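Side-chain contacts in CG5036 (Drosophila melanogaster, PDB 4IGU), which probably binds G-protein alpha subunits through its RGS domain, speeding their GTP hydrolysis and slowing the release of GDP: residues L76-Y81 with E98-N103; K37-F42 with E50-W55. One frame throughout, in Å; residues are numbered along the deposited sequence.

Contact 1. Residues L76-Y81 with E98-N103; sequences LIYEDY and EIVNRN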
ATOM      1  N   LEU A  76     -12.837 -10.675   3.828  1.00 12.87           N
ATOM      2  CA  LEU A  76     -11.494 -11.234   3.654  1.00 15.21           C
ATOM      3  C   LEU A  76     -10.397 -10.219   3.969  1.00 10.62           C
ATOM      4  O   LEU A  76      -9.420 -10.540   4.641  1.00 15.36           O
ATOM      5  CB  LEU A  76     -11.316 -11.797   2.240  1.00 17.56           C
ATOM      6  CG  LEU A  76     -11.642 -13.276   2.131  1.00 26.40           C
ATOM      7  CD1 LEU A  76     -11.693 -13.703   0.685  1.00 28.84           C
ATOM      8  CD2 LEU A  76     -10.598 -14.082   2.893  1.00 17.34           C
ATOM      9  N   ILE A  77     -10.565  -9.001   3.472  1.00 12.67           N
ATOM     10  CA  ILE A  77      -9.683  -7.900   3.821  1.00  9.53           C
ATOM     11  C   ILE A  77      -9.607  -7.734   5.340  1.00 13.25           C
ATOM     12  O   ILE A  77      -8.511  -7.601   5.901  1.00 10.35           O
ATOM     13  CB  ILE A  77     -10.167  -6.583   3.179  1.00 10.29           C
ATOM     14  CG1 ILE A  77     -10.009  -6.651   1.654  1.00 16.04           C
ATOM     15  CG2 ILE A  77      -9.383  -5.402   3.727  1.00 11.88           C
ATOM     16  CD1 ILE A  77     -10.780  -5.555   0.905  1.00 16.08           C
ATOM     17  N   TYR A  78     -10.750  -7.744   6.023  1.00  7.77           N
ATOM     18  CA  TYR A  78     -10.696  -7.592   7.482  1.00 13.02           C
ATOM     19  C   TYR A  78      -9.927  -8.746   8.114  1.00 10.11           C
ATOM     20  O   TYR A  78      -9.051  -8.533   8.968  1.00 11.07           O
ATOM     21  CB  TYR A  78     -12.094  -7.507   8.085  1.00 14.53           C
ATOM     22  CG  TYR A  78     -12.120  -7.067   9.533  1.00 15.05           C
ATOM     23  CD1 TYR A  78     -11.873  -7.972  10.560  1.00 12.11           C
ATOM     24  CD2 TYR A  78     -12.411  -5.753   9.876  1.00 13.21           C
ATOM     25  CE1 TYR A  78     -11.905  -7.586  11.886  1.00 11.31           C
ATOM     26  CE2 TYR A  78     -12.454  -5.353  11.209  1.00 11.01           C
ATOM     27  CZ  TYR A  78     -12.195  -6.280  12.208  1.00 14.34           C
ATOM     28  OH  TYR A  78     -12.234  -5.909  13.542  1.00 11.28           O
ATOM     29  N   GLU A  79     -10.250  -9.963   7.691  1.00 11.53           N
ATOM     30  CA  GLU A  79      -9.590 -11.153   8.223  1.00 10.99           C
ATOM     31  C   GLU A  79      -8.072 -11.149   7.982  1.00 13.83           C
ATOM     32  O   GLU A  79      -7.287 -11.557   8.848  1.00 14.88           O
ATOM     33  CB  GLU A  79     -10.203 -12.414   7.597  1.00 14.71           C
ATOM     34  CG  GLU A  79      -9.733 -13.690   8.282  1.00 21.41           C
ATOM     35  CD  GLU A  79     -10.187 -14.954   7.582  1.00 25.05           C
ATOM     36  OE1 GLU A  79     -11.041 -14.863   6.662  1.00 14.03           O
ATOM     37  OE2 GLU A  79      -9.684 -16.037   7.961  1.00 20.89           O
ATOM     38  N   ASP A  80      -7.659 -10.701   6.798  1.00 15.82           N
ATOM     39  CA  ASP A  80      -6.259 -10.793   6.392  1.00 14.96           C
ATOM     40  C   ASP A  80      -5.393  -9.661   6.929  1.00 15.34           C
ATOM     41  O   ASP A  80      -4.191  -9.841   7.108  1.00 14.38           O
ATOM     42  CB  ASP A  80      -6.143 -10.809   4.865  1.00 13.23           C
ATOM     43  CG  ASP A  80      -6.584 -12.136   4.243  1.00 20.09           C
ATOM     44  OD1 ASP A  80      -6.627 -13.175   4.944  1.00 20.30           O
ATOM     45  OD2 ASP A  80      -6.880 -12.129   3.035  1.00 27.05           O
ATOM     46  N   TYR A  81      -5.990  -8.498   7.185  1.00 12.80           N
ATOM     47  CA  TYR A  81      -5.199  -7.309   7.551  1.00 12.60           C
ATOM     48  C   TYR A  81      -5.524  -6.601   8.856  1.00 13.27           C
ATOM     49  O   TYR A  81      -4.718  -5.799   9.338  1.00 13.48           O
ATOM     50  CB  TYR A  81      -5.252  -6.280   6.432  1.00 13.10           C
ATOM     51  CG  TYR A  81      -4.776  -6.825   5.122  1.00 11.59           C
ATOM     52  CD1 TYR A  81      -3.438  -7.147   4.931  1.00 15.49           C
ATOM     53  CD2 TYR A  81      -5.659  -7.021   4.075  1.00 12.58           C
ATOM     54  CE1 TYR A  81      -2.991  -7.645   3.725  1.00 15.11           C
ATOM     55  CE2 TYR A  81      -5.232  -7.515   2.868  1.00 15.86           C
ATOM     56  CZ  TYR A  81      -3.895  -7.824   2.695  1.00 15.56           C
ATOM     57  OH  TYR A  81      -3.470  -8.328   1.486  1.00 23.67           O
ATOM     58  N   GLU A  98     -12.996   0.901  15.487  1.00 18.65           N
ATOM     59  CA  GLU A  98     -14.408   0.891  15.845  1.00 14.56           C
ATOM     60  C   GLU A  98     -15.279   1.314  14.675  1.00 18.52           C
ATOM     61  O   GLU A  98     -16.369   0.769  14.485  1.00 19.07           O
ATOM     62  CB  GLU A  98     -14.662   1.805  17.047  1.00 21.26           C
ATOM     63  CG  GLU A  98     -14.134   1.254  18.354  1.00 24.07           C
ATOM     64  CD  GLU A  98     -14.702  -0.132  18.664  1.00 36.18           C
ATOM     65  OE1 GLU A  98     -15.895  -0.374  18.361  1.00 34.37           O
ATOM     66  OE2 GLU A  98     -13.954  -0.978  19.204  1.00 44.69           O
ATOM     67  N   ILE A  99     -14.801   2.286  13.896  1.00 13.90           N
ATOM     68  CA  ILE A  99     -15.517   2.728  12.702  1.00 14.17           C
ATOM     69  C   ILE A  99     -15.612   1.606  11.673  1.00 12.02           C
ATOM     70  O   ILE A  99     -16.694   1.343  11.142  1.00 12.19           O
ATOM     71  CB  ILE A  99     -14.862   3.972  12.050  1.00 13.40           C
ATOM     72  CG1 ILE A  99     -15.010   5.191  12.962  1.00 17.77           C
ATOM     73  CG2 ILE A  99     -15.506   4.262  10.700  1.00 17.48           C
ATOM     74  CD1 ILE A  99     -14.244   6.434  12.496  1.00 25.55           C
ATOM     75  N   VAL A 100     -14.482   0.955  11.392  1.00  8.19           N
ATOM     76  CA  VAL A 100     -14.443  -0.168  10.454  1.00 12.85           C
ATOM     77  C   VAL A 100     -15.351  -1.324  10.915  1.00 10.28           C
ATOM     78  O   VAL A 100     -16.118  -1.875  10.113  1.00 10.90           O
ATOM     79  CB  VAL A 100     -12.995  -0.656  10.225  1.00 10.60           C
ATOM     80  CG1 VAL A 100     -12.970  -1.936   9.395  1.00 11.68           C
ATOM     81  CG2 VAL A 100     -12.187   0.438   9.542  1.00 12.11           C
ATOM     82  N   ASN A 101     -15.289  -1.673  12.199  1.00 14.80           N
ATOM     83  CA  ASN A 101     -16.166  -2.716  12.750  1.00 11.14           C
ATOM     84  C   ASN A 101     -17.624  -2.417  12.485  1.00 12.10           C
ATOM     85  O   ASN A 101     -18.387  -3.284  12.048  1.00 13.91           O
ATOM     86  CB  ASN A 101     -15.966  -2.878  14.266  1.00 16.59           C
ATOM     87  CG  ASN A 101     -14.643  -3.510  14.614  1.00 16.45           C
ATOM     88  OD1 ASN A 101     -13.902  -3.944  13.735  1.00 14.53           O
ATOM     89  ND2 ASN A 101     -14.335  -3.574  15.911  1.00 16.23           N
ATOM     90  N   ARG A 102     -18.030  -1.185  12.762  1.00 12.61           N
ATOM     91  CA  ARG A 102     -19.418  -0.824  12.531  1.00 10.61           C
ATOM     92  C   ARG A 102     -19.734  -0.870  11.038  1.00 14.07           C
ATOM     93  O   ARG A 102     -20.828  -1.293  10.659  1.00 12.73           O
ATOM     94  CB  ARG A 102     -19.747   0.553  13.149  1.00 15.65           C
ATOM     95  CG  ARG A 102     -19.621   0.568  14.689  1.00 29.07           C
ATOM     96  CD  ARG A 102     -20.176   1.850  15.342  1.00 31.08           C
ATOM     97  NE  ARG A 102     -19.273   3.000  15.221  1.00 42.40           N
ATOM     98  CZ  ARG A 102     -18.358   3.341  16.130  1.00 41.37           C
ATOM     99  NH1 ARG A 102     -17.584   4.408  15.937  1.00 27.42           N
ATOM    100  NH2 ARG A 102     -18.213   2.614  17.234  1.00 46.24           N
ATOM    101  N   ASN A 103     -18.788  -0.437  10.193  1.00 10.48           N
ATOM    102  CA  ASN A 103     -19.015  -0.434   8.732  1.00 12.50           C
ATOM    103  C   ASN A 103     -19.115  -1.832   8.150  1.00 13.44           C
ATOM    104  O   ASN A 103     -19.558  -2.003   7.017  1.00 17.33           O
ATOM    105  CB  ASN A 103     -17.904   0.312   7.979  1.00  8.56           C
ATOM    106  CG  ASN A 103     -17.950   1.818   8.180  1.00 17.62           C
ATOM    107  OD1 ASN A 103     -18.917   2.347   8.709  1.00 12.77           O
ATOM    108  ND2 ASN A 103     -16.907   2.513   7.732  1.00 11.51           N
TER
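Two helices of the all-helical RGS domain, 67-81 and 94-103, meet here through one tyrosine, Tyr78, which reaches across from the first helix to Val100 and Asn101 on consecutive positions of the second. The backbones stay well apart: the nearest pair of CA atoms, those of Tyr78 and Val100, is 8.8 Å apart, and the phenol ring bridges that distance. CG of Tyr78 lies anti to the backbone N (chi1 -168°), which sends the ring straight out from its helix toward 98-103. One edge of the ring then runs past Val100, whose CG1 methyl sits in the ring plane, 3.9 Å from Tyr78 CD2 and just as near CE2; the contact is thus methyl to ring edge, with no stacking over a face. Phe112, in a loop, packs against both Val100 and Ile77, and Ser83 touches Tyr78 itself. At its far end the ring meets Asn101. That side chain leaves its helix with CG beside the backbone N and anti to the carbonyl carbon, and this turn brings the amide oxygen back to the tyrosine. Ring and amide planes stand 50° apart, the two side chains crossing at about a right angle. The phenol donates its proton to the carbonyl oxygen, and the same oxygen lies 3.2 Å from Tyr78 CE2, close to the ring edge. The bond itself, Tyr78 OH to Asn101 OD1, is short at 2.6 Å, with the donor tilted 23° out of the carbonyl plane.

Contact 2. Residues K37-F42 with E50-W55; sequences KVFQNF and ENILFW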
ATOM      1  N   LYS A  37       5.858  -2.208  -6.858  1.00 21.54           N
ATOM      2  CA  LYS A  37       6.526  -3.493  -6.629  1.00 22.47           C
ATOM      3  C   LYS A  37       7.869  -3.332  -5.928  1.00 22.92           C
ATOM      4  O   LYS A  37       8.163  -4.044  -4.964  1.00 24.75           O
ATOM      5  CB  LYS A  37       6.720  -4.237  -7.944  1.00 23.40           C
ATOM      6  CG  LYS A  37       5.430  -4.556  -8.663  1.00 39.84           C
ATOM      7  CD  LYS A  37       5.688  -5.442  -9.876  1.00 39.96           C
ATOM      8  CE  LYS A  37       4.435  -5.581 -10.733  1.00 47.82           C
ATOM      9  NZ  LYS A  37       4.719  -6.268 -12.027  1.00 50.00           N
ATOM     10  N   VAL A  38       8.685  -2.403  -6.415  1.00 21.26           N
ATOM     11  CA  VAL A  38       9.968  -2.120  -5.775  1.00 18.31           C
ATOM     12  C   VAL A  38       9.733  -1.628  -4.358  1.00 22.05           C
ATOM     13  O   VAL A  38      10.445  -2.033  -3.432  1.00 19.66           O
ATOM     14  CB  VAL A  38      10.782  -1.072  -6.564  1.00 20.95           C
ATOM     15  CG1 VAL A  38      12.109  -0.767  -5.866  1.00 21.88           C
ATOM     16  CG2 VAL A  38      11.029  -1.563  -7.984  1.00 21.96           C
ATOM     17  N   PHE A  39       8.727  -0.764  -4.186  1.00 17.15           N
ATOM     18  CA  PHE A  39       8.385  -0.255  -2.856  1.00 18.50           C
ATOM     19  C   PHE A  39       7.909  -1.393  -1.954  1.00 15.64           C
ATOM     20  O   PHE A  39       8.327  -1.491  -0.793  1.00 17.09           O
ATOM     21  CB  PHE A  39       7.317   0.852  -2.919  1.00 14.48           C
ATOM     22  CG  PHE A  39       7.095   1.552  -1.596  1.00 18.88           C
ATOM     23  CD1 PHE A  39       8.177   2.056  -0.880  1.00 14.54           C
ATOM     24  CD2 PHE A  39       5.812   1.724  -1.080  1.00 13.62           C
ATOM     25  CE1 PHE A  39       7.995   2.706   0.324  1.00 13.90           C
ATOM     26  CE2 PHE A  39       5.616   2.388   0.133  1.00 16.49           C
ATOM     27  CZ  PHE A  39       6.709   2.870   0.839  1.00 17.26           C
ATOM     28  N   GLN A  40       7.037  -2.252  -2.481  1.00 18.24           N
ATOM     29  CA  GLN A  40       6.590  -3.427  -1.731  1.00 19.23           C
ATOM     30  C   GLN A  40       7.765  -4.338  -1.356  1.00 23.79           C
ATOM     31  O   GLN A  40       7.781  -4.917  -0.264  1.00 26.11           O
ATOM     32  CB  GLN A  40       5.541  -4.226  -2.515  1.00 19.89           C
ATOM     33  CG  GLN A  40       4.930  -5.392  -1.730  1.00 23.93           C
ATOM     34  CD  GLN A  40       3.977  -6.242  -2.566  1.00 24.42           C
ATOM     35  OE1 GLN A  40       3.897  -7.456  -2.383  1.00 24.94           O
ATOM     36  NE2 GLN A  40       3.257  -5.609  -3.485  1.00 19.47           N
ATOM     37  N   ASN A  41       8.745  -4.473  -2.253  1.00 21.40           N
ATOM     38  CA  ASN A  41       9.934  -5.274  -1.941  1.00 21.30           C
ATOM     39  C   ASN A  41      10.723  -4.666  -0.796  1.00 23.14           C
ATOM     40  O   ASN A  41      11.228  -5.370   0.079  1.00 28.58           O
ATOM     41  CB  ASN A  41      10.837  -5.443  -3.170  1.00 29.80           C
ATOM     42  CG  ASN A  41      10.278  -6.438  -4.176  1.00 37.52           C
ATOM     43  OD1 ASN A  41       9.400  -7.240  -3.853  1.00 42.10           O
ATOM     44  ND2 ASN A  41      10.795  -6.398  -5.403  1.00 41.98           N
ATOM     45  N   PHE A  42      10.814  -3.347  -0.796  1.00 24.91           N
ATOM     46  CA  PHE A  42      11.482  -2.649   0.282  1.00 21.84           C
ATOM     47  C   PHE A  42      10.737  -2.816   1.599  1.00 25.46           C
ATOM     48  O   PHE A  42      11.355  -3.007   2.644  1.00 21.12           O
ATOM     49  CB  PHE A  42      11.621  -1.162  -0.044  1.00 15.21           C
ATOM     50  CG  PHE A  42      12.160  -0.356   1.096  1.00 22.99           C
ATOM     51  CD1 PHE A  42      13.495  -0.473   1.469  1.00 26.64           C
ATOM     52  CD2 PHE A  42      11.337   0.508   1.806  1.00 23.21           C
ATOM     53  CE1 PHE A  42      13.999   0.265   2.523  1.00 19.52           C
ATOM     54  CE2 PHE A  42      11.832   1.242   2.863  1.00 24.73           C
ATOM     55  CZ  PHE A  42      13.167   1.122   3.222  1.00 28.12           C
ATOM     56  N   GLU A  50       2.554  -5.659   4.728  1.00 15.24           N
ATOM     57  CA  GLU A  50       1.107  -5.735   4.925  1.00 15.66           C
ATOM     58  C   GLU A  50       0.448  -4.371   4.749  1.00 14.87           C
ATOM     59  O   GLU A  50      -0.744  -4.291   4.445  1.00 13.61           O
ATOM     60  CB  GLU A  50       0.759  -6.296   6.309  1.00 12.84           C
ATOM     61  CG  GLU A  50       1.191  -5.413   7.460  1.00 16.03           C
ATOM     62  CD  GLU A  50       2.587  -5.746   7.927  1.00 24.52           C
ATOM     63  OE1 GLU A  50       3.265  -6.535   7.226  1.00 27.95           O
ATOM     64  OE2 GLU A  50       2.990  -5.237   8.994  1.00 21.79           O
ATOM     65  N   ASN A  51       1.221  -3.306   4.937  1.00 10.35           N
ATOM     66  CA  ASN A  51       0.705  -1.954   4.739  1.00 12.56           C
ATOM     67  C   ASN A  51       0.287  -1.677   3.289  1.00 10.76           C
ATOM     68  O   ASN A  51      -0.812  -1.177   3.027  1.00 13.54           O
ATOM     69  CB  ASN A  51       1.736  -0.926   5.212  1.00 16.89           C
ATOM     70  CG  ASN A  51       1.763  -0.789   6.720  1.00 20.04           C
ATOM     71  OD1 ASN A  51       0.831  -1.218   7.398  1.00 16.16           O
ATOM     72  ND2 ASN A  51       2.824  -0.175   7.254  1.00 19.32           N
ATOM     73  N   ILE A  52       1.158  -1.988   2.338  1.00  9.08           N
ATOM     74  CA  ILE A  52       0.813  -1.746   0.939  1.00 11.55           C
ATOM     75  C   ILE A  52      -0.169  -2.797   0.394  1.00 14.43           C
ATOM     76  O   ILE A  52      -1.019  -2.498  -0.456  1.00 13.24           O
ATOM     77  CB  ILE A  52       2.083  -1.611   0.044  1.00 11.05           C
ATOM     78  CG1 ILE A  52       1.738  -0.915  -1.273  1.00 12.91           C
ATOM     79  CG2 ILE A  52       2.755  -2.983  -0.166  1.00 11.69           C
ATOM     80  CD1 ILE A  52       2.941  -0.538  -2.112  1.00 15.42           C
ATOM     81  N   LEU A  53      -0.068  -4.028   0.880  1.00 10.72           N
ATOM     82  CA  LEU A  53      -0.994  -5.059   0.437  1.00 11.36           C
ATOM     83  C   LEU A  53      -2.428  -4.723   0.896  1.00 11.87           C
ATOM     84  O   LEU A  53      -3.391  -4.887   0.135  1.00 11.47           O
ATOM     85  CB  LEU A  53      -0.537  -6.441   0.930  1.00 11.26           C
ATOM     86  CG  LEU A  53       0.747  -6.924   0.230  1.00 16.81           C
ATOM     87  CD1 LEU A  53       1.452  -8.030   0.999  1.00 23.15           C
ATOM     88  CD2 LEU A  53       0.423  -7.402  -1.179  1.00 17.16           C
ATOM     89  N   PHE A  54      -2.567  -4.224   2.120  1.00 11.50           N
ATOM     90  CA  PHE A  54      -3.879  -3.765   2.601  1.00 12.45           C
ATOM     91  C   PHE A  54      -4.361  -2.616   1.738  1.00  8.61           C
ATOM     92  O   PHE A  54      -5.518  -2.591   1.297  1.00 13.68           O
ATOM     93  CB  PHE A  54      -3.786  -3.326   4.071  1.00 10.42           C
ATOM     94  CG  PHE A  54      -5.015  -2.591   4.583  1.00 12.60           C
ATOM     95  CD1 PHE A  54      -6.230  -3.253   4.748  1.00 14.03           C
ATOM     96  CD2 PHE A  54      -4.935  -1.251   4.947  1.00 12.10           C
ATOM     97  CE1 PHE A  54      -7.350  -2.584   5.245  1.00 10.00           C
ATOM     98  CE2 PHE A  54      -6.056  -0.572   5.444  1.00  8.61           C
ATOM     99  CZ  PHE A  54      -7.261  -1.236   5.585  1.00  9.87           C
ATOM    100  N   TRP A  55      -3.466  -1.667   1.473  1.00 11.42           N
ATOM    101  CA  TRP A  55      -3.818  -0.488   0.682  1.00 10.18           C
ATOM    102  C   TRP A  55      -4.255  -0.878  -0.733  1.00 14.94           C
ATOM    103  O   TRP A  55      -5.239  -0.358  -1.262  1.00 11.27           O
ATOM    104  CB  TRP A  55      -2.653   0.522   0.641  1.00 10.80           C
ATOM    105  CG  TRP A  55      -3.066   1.843   0.020  1.00 14.31           C
ATOM    106  CD1 TRP A  55      -3.616   2.915   0.659  1.00 14.28           C
ATOM    107  CD2 TRP A  55      -3.000   2.198  -1.371  1.00 12.00           C
ATOM    108  NE1 TRP A  55      -3.883   3.923  -0.244  1.00 12.86           N
ATOM    109  CE2 TRP A  55      -3.515   3.502  -1.497  1.00 13.78           C
ATOM    110  CE3 TRP A  55      -2.551   1.532  -2.522  1.00 15.14           C
ATOM    111  CZ2 TRP A  55      -3.588   4.165  -2.727  1.00 16.32           C
ATOM    112  CZ3 TRP A  55      -2.625   2.190  -3.744  1.00 17.32           C
ATOM    113  CH2 TRP A  55      -3.136   3.495  -3.835  1.00 13.44           C
TER
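Gln40 OE1 accepts a hydrogen bond from NH2 of Arg44, one turn further along helix 33-45, and the same oxygen rests against the Leu53 side chain, 3.7 Å from CD2. Gln40 runs out fully extended, CG trans to the main-chain N (chi1 -174°), and lies across both Ile52 and Leu53. Its CG meets Ile52 CG2 at 3.6 Å, the two side chains crossing at about a right angle, so the aliphatic part of the glutamine packs on a methyl while the amide reaches on to the leucine. Cutting Gln40 back to an alanine is likely to strip Leu53 CD2 of the amide that rests on it, leave Ile52 CG2 touching little more than CB, and take this acceptor from Arg44. The helices concerned, 33-45 and 50-61 of the RGS helical domain, follow each other in the chain and run roughly antiparallel, their segment axes at 140° and 9.6 Å apart at closest approach. Ile52 is shared between two neighbours: CG2 faces Gln40, whereas CD1 points to Phe39 and touches the ring at its edge, 3.8 Å from CD2. On helix 113-132 the Phe39 ring meets Phe131 edge-to-face, and its side chain packs on Ser127.

In the fold
Contact 2 comes first along the chain and is complete before contact 1 begins; their centres lie about 19 Å apart within the same RGS domain. Helices 50-61 and 67-81, consecutive in sequence, join them directly: Tyr81 OH packs 3.5 Å from Leu53 CB, and Ile77 and Tyr81 both rest on Phe54. The centre of contact 2 lies about 5 Å from the centre of the folded chain, whereas contact 1, about 16 Å out, joins helix 94-103 to helix 67-81 toward the periphery. The series 33-45, 50-61, 67-81, 94-103 therefore forms a continuous run of helix-to-helix packing through the fold that probably engages G-protein alpha subunits.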